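Local coordinates for YueI protein (Bacillus subtilis, PDB 2OHW) that is of unknown function, a member of the DUF1694 family that folds into helices packed around a four-stranded mixed beta sheet, at residues Val38-Lys43 with Thr102-Val107; Val65-Asn70 with Ile106-Asp111. All coordinates share one frame; numbering follows the deposited sequence.

Interaction 1 of 2, residues Val38-Lys43 with Thr102-Val107; sequences VLALTK and TPLGIV
Leu41 and Ile106 pair through their backbones, Leu41 N reaching Ile106 O at 2.9 Å. In return Leu41 O takes two amides: Gly105 N at 2.8 Å and Ile106 N in a weak bond of 3.3 Å. Further along, Lys43 N donates to Pro103 O over 2.9 Å. Gly105 and Ile106 both facing Leu41 define a classic beta bulge in this antiparallel pairing of an outermost strand with an inner one. Gly105, with no side chain, lets the two backbones come close at the bulge, its CA 4.1 Å from Lys43 CA. Thr42 is the N-cap of helix 43-46: its OG1 bonds to Gln45 N and to Ser129. Ahead of the bulge, Thr102 OG1 accepts from Leu104 N in an ST turn and also bonds to Leu28 O. Among the apolar contacts, the small Ala40 lets its CB meet Leu104 CD1 at 4.0 Å on the face it shares with Val107. Leu41 and Ile106 meet through their beta carbons on the other face, which Tyr81 of helix 75-87 covers. Lys43 lays its aliphatic CG over Gly105 CA at 3.8 Å, and its chain then bends at chi3 and chi4, carrying the amine away.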
loop_
_atom_site.group_PDB
_atom_site.type_symbol
_atom_site.label_atom_id
_atom_site.label_comp_id
_atom_site.label_asym_id
_atom_site.label_seq_id
_atom_site.Cartn_x
_atom_site.Cartn_y
_atom_site.Cartn_z
ATOM N N VAL A 38 3.624 5.997 -2.657
ATOM C CA VAL A 38 4.047 6.817 -1.536
ATOM C C VAL A 38 4.200 5.974 -0.265
ATOM O O VAL A 38 5.135 6.175 0.504
ATOM C CB VAL A 38 3.023 7.964 -1.295
ATOM C CG1 VAL A 38 3.344 8.734 -0.034
ATOM C CG2 VAL A 38 2.999 8.912 -2.501
ATOM N N LEU A 39 3.294 5.021 -0.048
ATOM C CA LEU A 39 3.351 4.166 1.135
ATOM C C LEU A 39 2.506 2.937 0.862
ATOM O O LEU A 39 1.476 3.010 0.182
ATOM C CB LEU A 39 2.826 4.902 2.367
ATOM C CG LEU A 39 3.126 4.314 3.762
ATOM C CD1 LEU A 39 4.566 4.650 4.193
ATOM C CD2 LEU A 39 2.159 4.934 4.739
ATOM N N ALA A 40 2.937 1.798 1.392
ATOM C CA ALA A 40 2.168 0.569 1.282
ATOM C C ALA A 40 2.153 -0.125 2.634
ATOM O O ALA A 40 3.166 -0.118 3.347
ATOM C CB ALA A 40 2.772 -0.322 0.223
ATOM N N LEU A 41 1.006 -0.706 2.993
ATOM C CA LEU A 41 0.855 -1.488 4.231
ATOM C C LEU A 41 0.460 -2.902 3.851
ATOM O O LEU A 41 -0.343 -3.086 2.906
ATOM C CB LEU A 41 -0.267 -0.914 5.076
ATOM C CG LEU A 41 -0.057 0.438 5.757
ATOM C CD1 LEU A 41 -1.331 0.794 6.525
ATOM C CD2 LEU A 41 1.128 0.471 6.664
ATOM N N THR A 42 0.991 -3.905 4.558
ATOM C CA THR A 42 0.545 -5.276 4.320
ATOM C C THR A 42 -0.876 -5.451 4.859
ATOM O O THR A 42 -1.350 -4.657 5.694
ATOM C CB THR A 42 1.431 -6.324 5.022
ATOM O OG1 THR A 42 1.279 -6.212 6.445
ATOM C CG2 THR A 42 2.891 -6.168 4.620
ATOM N N LYS A 43 -1.551 -6.506 4.399
ATOM C CA LYS A 43 -2.856 -6.854 4.979
ATOM C C LYS A 43 -2.748 -7.017 6.497
ATOM O O LYS A 43 -3.607 -6.543 7.239
ATOM C CB LYS A 43 -3.441 -8.098 4.311
ATOM C CG LYS A 43 -3.930 -7.850 2.893
ATOM C CD LYS A 43 -4.323 -9.156 2.180
ATOM C CE LYS A 43 -5.366 -9.914 2.972
ATOM N NZ LYS A 43 -6.629 -9.142 3.034
ATOM N N THR A 102 -2.190 -10.396 -3.706
ATOM C CA THR A 102 -1.125 -9.524 -3.252
ATOM C C THR A 102 -1.183 -9.458 -1.737
ATOM O O THR A 102 -2.264 -9.435 -1.170
ATOM C CB THR A 102 -1.229 -8.089 -3.843
ATOM O OG1 THR A 102 -0.233 -7.265 -3.228
ATOM C CG2 THR A 102 -2.599 -7.443 -3.559
ATOM N N PRO A 103 -0.018 -9.394 -1.076
ATOM C CA PRO A 103 -0.023 -9.278 0.383
ATOM C C PRO A 103 -0.297 -7.851 0.852
ATOM O O PRO A 103 -0.392 -7.623 2.047
ATOM C CB PRO A 103 1.415 -9.653 0.750
ATOM C CG PRO A 103 2.215 -9.195 -0.418
ATOM C CD PRO A 103 1.353 -9.448 -1.620
ATOM N N LEU A 104 -0.386 -6.896 -0.073
ATOM C CA LEU A 104 -0.598 -5.485 0.306
ATOM C C LEU A 104 -2.069 -5.216 0.565
ATOM O O LEU A 104 -2.927 -5.627 -0.226
ATOM C CB LEU A 104 -0.013 -4.532 -0.750
ATOM C CG LEU A 104 1.505 -4.735 -0.913
ATOM C CD1 LEU A 104 2.067 -3.700 -1.840
ATOM C CD2 LEU A 104 2.244 -4.709 0.433
ATOM N N GLY A 105 -2.353 -4.507 1.653
ATOM C CA GLY A 105 -3.715 -4.153 2.063
ATOM C C GLY A 105 -4.112 -2.759 1.625
ATOM O O GLY A 105 -5.242 -2.528 1.218
ATOM N N ILE A 106 -3.173 -1.825 1.709
ATOM C CA ILE A 106 -3.425 -0.434 1.363
ATOM C C ILE A 106 -2.209 0.073 0.615
ATOM O O ILE A 106 -1.069 -0.291 0.962
ATOM C CB ILE A 106 -3.688 0.411 2.644
ATOM C CG1 ILE A 106 -5.171 0.302 3.022
ATOM C CG2 ILE A 106 -3.167 1.837 2.513
ATOM C CD1 ILE A 106 -5.505 0.889 4.351
ATOM N N VAL A 107 -2.453 0.840 -0.446
ATOM C CA VAL A 107 -1.380 1.537 -1.164
ATOM C C VAL A 107 -1.819 2.983 -1.348
ATOM O O VAL A 107 -2.917 3.235 -1.838
ATOM C CB VAL A 107 -1.111 0.906 -2.551
ATOM C CG1 VAL A 107 -0.107 1.727 -3.352
ATOM C CG2 VAL A 107 -0.614 -0.534 -2.411
#

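Interaction 2 of 2, residues Val65-Asn70 with Ile106-Asp111; sequences VTLLIN and IVIAAD
Two inner strands of the mixed sheet, 65-70 and 104-110, pair here antiparallel, and the contact opens at Val65, which sets its CG1 against Ala110 CB at 4.0 Å and its CG2 against Ile108 CG2 at 3.9 Å. The ladder is regular. Thr66 and Ala109 exchange two bonds, with Thr66 N to Ala109 O at 2.9 Å, and Leu68 and Val107 exchange two more, with Leu68 N to Val107 O at 2.8 Å. Leu67-Ile108 is the non-hydrogen-bonded pair between them, with Val65-Ala110 and Ile69-Ile106 beyond at the ends, and the short axes run at 158°. Such alternation sends Val65, Leu67, Ile69, Ile106 and Ile108 to one face, where helix 75-87 packs through Ala85, Ile82 and Tyr78. With CG of Leu67 opposite the backbone N (chi1 172°) and chi2 at 66°, its CD1 comes back across the pair to 3.5 Å from Ile106 CG2, with Ile108 CG1 at 4.1 Å. Beta-branched valine and isoleucine, with leucine, suit this buried face: apolar and bulky, they fill it without needing a polar partner. On the reverse face Leu68 CB sits 3.3 Å from Val107 O, and its CD1 reaches the small Ala109 CB at 4.2 Å. Thr66, partly exposed, shares this face and touches Lys93 of strand 92-95.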
loop_
_atom_site.group_PDB
_atom_site.type_symbol
_atom_site.label_atom_id
_atom_site.label_comp_id
_atom_site.label_asym_id
_atom_site.label_seq_id
_atom_site.Cartn_x
_atom_site.Cartn_y
_atom_site.Cartn_z
ATOM N N VAL A 65 -3.003 12.342 -4.398
ATOM C CA VAL A 65 -2.845 10.908 -4.189
ATOM C C VAL A 65 -4.218 10.267 -4.055
ATOM O O VAL A 65 -5.223 10.956 -3.825
ATOM C CB VAL A 65 -1.971 10.558 -2.952
ATOM C CG1 VAL A 65 -0.552 11.125 -3.096
ATOM C CG2 VAL A 65 -2.627 10.998 -1.641
ATOM N N THR A 66 -4.238 8.948 -4.207
ATOM C CA THR A 66 -5.428 8.143 -3.970
ATOM C C THR A 66 -5.086 7.070 -2.947
ATOM O O THR A 66 -3.983 6.523 -2.954
ATOM C CB THR A 66 -5.915 7.487 -5.270
ATOM O OG1 THR A 66 -6.135 8.503 -6.265
ATOM C CG2 THR A 66 -7.216 6.704 -5.064
ATOM N N LEU A 67 -6.047 6.767 -2.086
ATOM C CA LEU A 67 -5.947 5.624 -1.197
ATOM C C LEU A 67 -6.537 4.375 -1.880
ATOM O O LEU A 67 -7.752 4.290 -2.106
ATOM C CB LEU A 67 -6.672 5.939 0.118
ATOM C CG LEU A 67 -6.822 4.769 1.085
ATOM C CD1 LEU A 67 -5.457 4.343 1.576
ATOM C CD2 LEU A 67 -7.737 5.141 2.254
ATOM N N LEU A 68 -5.672 3.423 -2.228
ATOM C CA LEU A 68 -6.079 2.160 -2.840
ATOM C C LEU A 68 -6.196 1.105 -1.733
ATOM O O LEU A 68 -5.280 0.976 -0.900
ATOM C CB LEU A 68 -5.039 1.701 -3.860
ATOM C CG LEU A 68 -4.710 2.678 -5.008
ATOM C CD1 LEU A 68 -3.650 2.085 -5.928
ATOM C CD2 LEU A 68 -5.969 3.011 -5.805
ATOM N N ILE A 69 -7.317 0.372 -1.730
ATOM C CA ILE A 69 -7.629 -0.596 -0.675
ATOM C C ILE A 69 -7.877 -1.945 -1.328
ATOM O O ILE A 69 -8.639 -2.047 -2.292
ATOM C CB ILE A 69 -8.886 -0.168 0.082
ATOM C CG1 ILE A 69 -8.651 1.157 0.797
ATOM C CG2 ILE A 69 -9.323 -1.245 1.081
ATOM C CD1 ILE A 69 -9.953 1.896 1.108
ATOM N N ASN A 70 -7.251 -2.986 -0.794
ATOM C CA ASN A 70 -7.442 -4.339 -1.259
ATOM C C ASN A 70 -8.838 -4.848 -0.899
ATOM O O ASN A 70 -9.145 -5.009 0.277
ATOM C CB ASN A 70 -6.388 -5.230 -0.593
ATOM C CG ASN A 70 -6.335 -6.607 -1.174
ATOM O OD1 ASN A 70 -7.352 -7.144 -1.624
ATOM N ND2 ASN A 70 -5.149 -7.210 -1.151
ATOM N N ILE A 106 -3.173 -1.825 1.709
ATOM C CA ILE A 106 -3.425 -0.434 1.363
ATOM C C ILE A 106 -2.209 0.073 0.615
ATOM O O ILE A 106 -1.069 -0.291 0.962
ATOM C CB ILE A 106 -3.688 0.411 2.644
ATOM C CG1 ILE A 106 -5.171 0.302 3.022
ATOM C CG2 ILE A 106 -3.167 1.837 2.513
ATOM C CD1 ILE A 106 -5.505 0.889 4.351
ATOM N N VAL A 107 -2.453 0.840 -0.446
ATOM C CA VAL A 107 -1.380 1.537 -1.164
ATOM C C VAL A 107 -1.819 2.983 -1.348
ATOM O O VAL A 107 -2.917 3.235 -1.838
ATOM C CB VAL A 107 -1.111 0.906 -2.551
ATOM C CG1 VAL A 107 -0.107 1.727 -3.352
ATOM C CG2 VAL A 107 -0.614 -0.534 -2.411
ATOM N N ILE A 108 -0.976 3.922 -0.928
ATOM C CA ILE A 108 -1.189 5.331 -1.223
ATOM C C ILE A 108 -0.367 5.633 -2.459
ATOM O O ILE A 108 0.859 5.487 -2.437
ATOM C CB ILE A 108 -0.793 6.241 -0.043
ATOM C CG1 ILE A 108 -1.635 5.886 1.191
ATOM C CG2 ILE A 108 -0.971 7.734 -0.415
ATOM C CD1 ILE A 108 -1.195 6.517 2.517
ATOM N N ALA A 109 -1.039 6.008 -3.542
ATOM C CA ALA A 109 -0.374 6.216 -4.835
ATOM C C ALA A 109 -0.605 7.627 -5.324
ATOM O O ALA A 109 -1.734 8.123 -5.303
ATOM C CB ALA A 109 -0.892 5.218 -5.861
ATOM N N ALA A 110 0.466 8.258 -5.783
ATOM C CA ALA A 110 0.385 9.577 -6.407
ATOM C C ALA A 110 -0.060 9.467 -7.863
ATOM O O ALA A 110 0.011 8.399 -8.483
ATOM C CB ALA A 110 1.727 10.287 -6.311
ATOM N N ASP A 111 -0.512 10.583 -8.428
ATOM C CA ASP A 111 -0.976 10.551 -9.820
ATOM C C ASP A 111 0.179 10.752 -10.810
ATOM O O ASP A 111 -0.015 10.647 -12.030
ATOM C CB ASP A 111 -2.110 11.563 -10.052
ATOM C CG ASP A 111 -1.657 12.993 -9.899
ATOM O OD1 ASP A 111 -0.623 13.228 -9.253
ATOM O OD2 ASP A 111 -2.346 13.899 -10.428
#

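Interactions 1 and 2 sit on the two edges of strand 104-110, with centres 9 Å apart, and share Ile106 and Val107. The two shared residues turn their polar backbone atoms to different neighbours: Ile106 to Leu41 in interaction 1, Val107 to Leu68 in interaction 2. The ladder of interaction 1 runs on beyond its segments, since Val38 N lies 2.8 Å from Ile108 O, and Leu39 O 2.8 Å from Ile108 N, probable hydrogen bonds that form a second classic bulge. At the other end Asn70 ND2 bonds to Leu104 O and packs 3.5 Å from Thr102 CG2, so 65-70 also reaches the turn of interaction 1.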